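Local atomic coordinates of CysE, serine acetyltransferase (Brucella abortus, PDB entry 4HZD), a protein that probably catalyses the transfer of an acetyl group from acetyl-coenzyme A to L-serine, the first step of cysteine biosynthesis from serine. Residues Lys116-Ile121 / Leu164-Thr170. Numbering follows the deposited sequence.
Sequences KGFHAI and LFLDHAT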
# COMPACT_ATOMS: atom_id res chain seq x y z
N LYS A 116 -20.27 -6.06 7.73
CA LYS A 116 -20.28 -5.01 6.72
C LYS A 116 -21.63 -4.28 6.65
O LYS A 116 -21.67 -3.11 6.32
CB LYS A 116 -19.82 -5.54 5.33
CG LYS A 116 -20.83 -6.44 4.63
CD LYS A 116 -20.21 -7.12 3.40
CE LYS A 116 -21.31 -7.70 2.50
NZ LYS A 116 -20.71 -8.61 1.47
N GLY A 117 -22.73 -4.95 7.04
CA GLY A 117 -24.02 -4.24 7.12
C GLY A 117 -23.96 -3.07 8.10
O GLY A 117 -24.37 -1.94 7.78
N PHE A 118 -23.41 -3.31 9.29
CA PHE A 118 -23.26 -2.25 10.29
C PHE A 118 -22.29 -1.16 9.77
O PHE A 118 -22.57 0.04 9.90
CB PHE A 118 -22.75 -2.84 11.63
CG PHE A 118 -22.39 -1.79 12.63
CD1 PHE A 118 -23.38 -1.17 13.39
CD2 PHE A 118 -21.04 -1.42 12.84
CE1 PHE A 118 -23.05 -0.20 14.32
CE2 PHE A 118 -20.71 -0.45 13.77
CZ PHE A 118 -21.71 0.18 14.51
N HIS A 119 -21.18 -1.55 9.13
CA HIS A 119 -20.25 -0.58 8.57
C HIS A 119 -20.92 0.24 7.48
O HIS A 119 -20.76 1.47 7.41
CB HIS A 119 -19.00 -1.26 8.00
CG HIS A 119 -18.24 -2.07 9.01
ND1 HIS A 119 -17.64 -3.23 8.70
CD2 HIS A 119 -18.06 -1.89 10.37
CE1 HIS A 119 -17.07 -3.75 9.81
NE2 HIS A 119 -17.33 -2.92 10.83
N ALA A 120 -21.73 -0.42 6.63
CA ALA A 120 -22.47 0.34 5.61
C ALA A 120 -23.44 1.35 6.19
O ALA A 120 -23.65 2.41 5.62
CB ALA A 120 -23.18 -0.58 4.65
N ILE A 121 -24.12 1.00 7.26
CA ILE A 121 -25.13 1.91 7.78
C ILE A 121 -24.49 3.24 8.19
O ILE A 121 -24.99 4.33 7.84
CB ILE A 121 -25.90 1.30 8.96
CG1 ILE A 121 -26.88 0.24 8.50
CG2 ILE A 121 -26.72 2.36 9.68
CD1 ILE A 121 -27.26 -0.69 9.64
N LEU A 164 -31.24 0.02 13.03
CA LEU A 164 -31.32 -0.71 11.76
C LEU A 164 -30.37 -1.90 11.77
O LEU A 164 -29.20 -1.76 12.12
CB LEU A 164 -30.99 0.23 10.61
CG LEU A 164 -30.99 -0.32 9.18
CD1 LEU A 164 -32.36 -0.89 8.79
CD2 LEU A 164 -30.58 0.81 8.24
N PHE A 165 -30.90 -3.06 11.42
CA PHE A 165 -30.12 -4.27 11.25
C PHE A 165 -30.05 -4.68 9.77
O PHE A 165 -31.08 -5.01 9.15
CB PHE A 165 -30.71 -5.35 12.15
CG PHE A 165 -30.02 -6.69 12.04
CD1 PHE A 165 -28.64 -6.79 11.93
CD2 PHE A 165 -30.77 -7.85 12.12
CE1 PHE A 165 -28.02 -8.03 11.86
CE2 PHE A 165 -30.17 -9.11 12.03
CZ PHE A 165 -28.80 -9.20 11.91
N LEU A 166 -28.84 -4.62 9.21
CA LEU A 166 -28.56 -4.96 7.81
C LEU A 166 -27.81 -6.28 7.80
O LEU A 166 -26.56 -6.33 7.92
CB LEU A 166 -27.69 -3.86 7.19
CG LEU A 166 -28.16 -3.17 5.93
CD1 LEU A 166 -29.58 -2.61 6.09
CD2 LEU A 166 -27.17 -2.07 5.50
N ASP A 167 -28.57 -7.36 7.71
CA ASP A 167 -28.03 -8.67 8.02
C ASP A 167 -27.43 -9.23 6.75
O ASP A 167 -28.13 -9.34 5.75
CB ASP A 167 -29.17 -9.57 8.56
CG ASP A 167 -28.67 -10.98 9.01
OD1 ASP A 167 -27.45 -11.20 9.20
OD2 ASP A 167 -29.53 -11.88 9.18
N HIS A 168 -26.13 -9.55 6.77
CA HIS A 168 -25.41 -10.12 5.56
C HIS A 168 -25.12 -9.06 4.53
O HIS A 168 -23.98 -8.97 4.09
CB HIS A 168 -26.13 -11.34 4.94
CG HIS A 168 -26.36 -12.47 5.91
ND1 HIS A 168 -25.35 -13.07 6.57
CD2 HIS A 168 -27.55 -13.10 6.33
CE1 HIS A 168 -25.85 -14.04 7.40
NE2 HIS A 168 -27.19 -14.06 7.25
N ALA A 169 -26.13 -8.24 4.21
CA ALA A 169 -26.06 -7.00 3.40
C ALA A 169 -25.75 -7.09 1.92
O ALA A 169 -26.17 -6.22 1.17
CB ALA A 169 -25.15 -5.94 4.07
N THR A 170 -25.01 -8.10 1.48
CA THR A 170 -24.58 -8.11 0.08
C THR A 170 -25.74 -7.87 -0.92
O THR A 170 -26.70 -8.63 -0.94
CB THR A 170 -23.99 -9.48 -0.29
OG1 THR A 170 -23.04 -9.90 0.70
CG2 THR A 170 -23.38 -9.47 -1.75
O HOH W 1 -23.92 -7.29 8.01
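Leu-164 meets Ile-121 at the far end of the helical segment 116-121: its CD2 packs 3.8 Å from Ile-121 CG1, while Ile-121 CD1 comes to 3.3 Å from Leu-164 O. Ile-121 CG1 is anti to the carbonyl carbon, beside the backbone N (chi1 -74°), which brings this ethyl arm to both leucines, since Leu-166 CD2 also touches CG1 at 3.8 Å. At Leu-166 the backbones are closest; with no side chain intervening, Gly-117 CA stands 3.4 Å from Leu-166 O in an almost straight CA-H...O contact (176° at the hydrogen). The same oxygen also receives a hydrogen from a water that links it to Gly-117 N. After the turn at His-168, whose ring touches coenzyme A and whose ND1 is hydrogen-bonded to Asp-153 OD2 of the second subunit, the methyl CB of Ala-169 covers Gly-117 CA at 3.7 Å. Thr-170 OG1 accepts from Lys-116 NZ (2.8 Å), whose extended chain passes His-168 O; Gln-151 OE1 of the same chain and Ser-147 OG of the second subunit also hydrogen-bond to this buried ammonium. Helix 116-132 thus packs against an early turn of the left-handed beta-helix, beside the coenzyme A site, as in hexapeptide-repeat serine acetyltransferases.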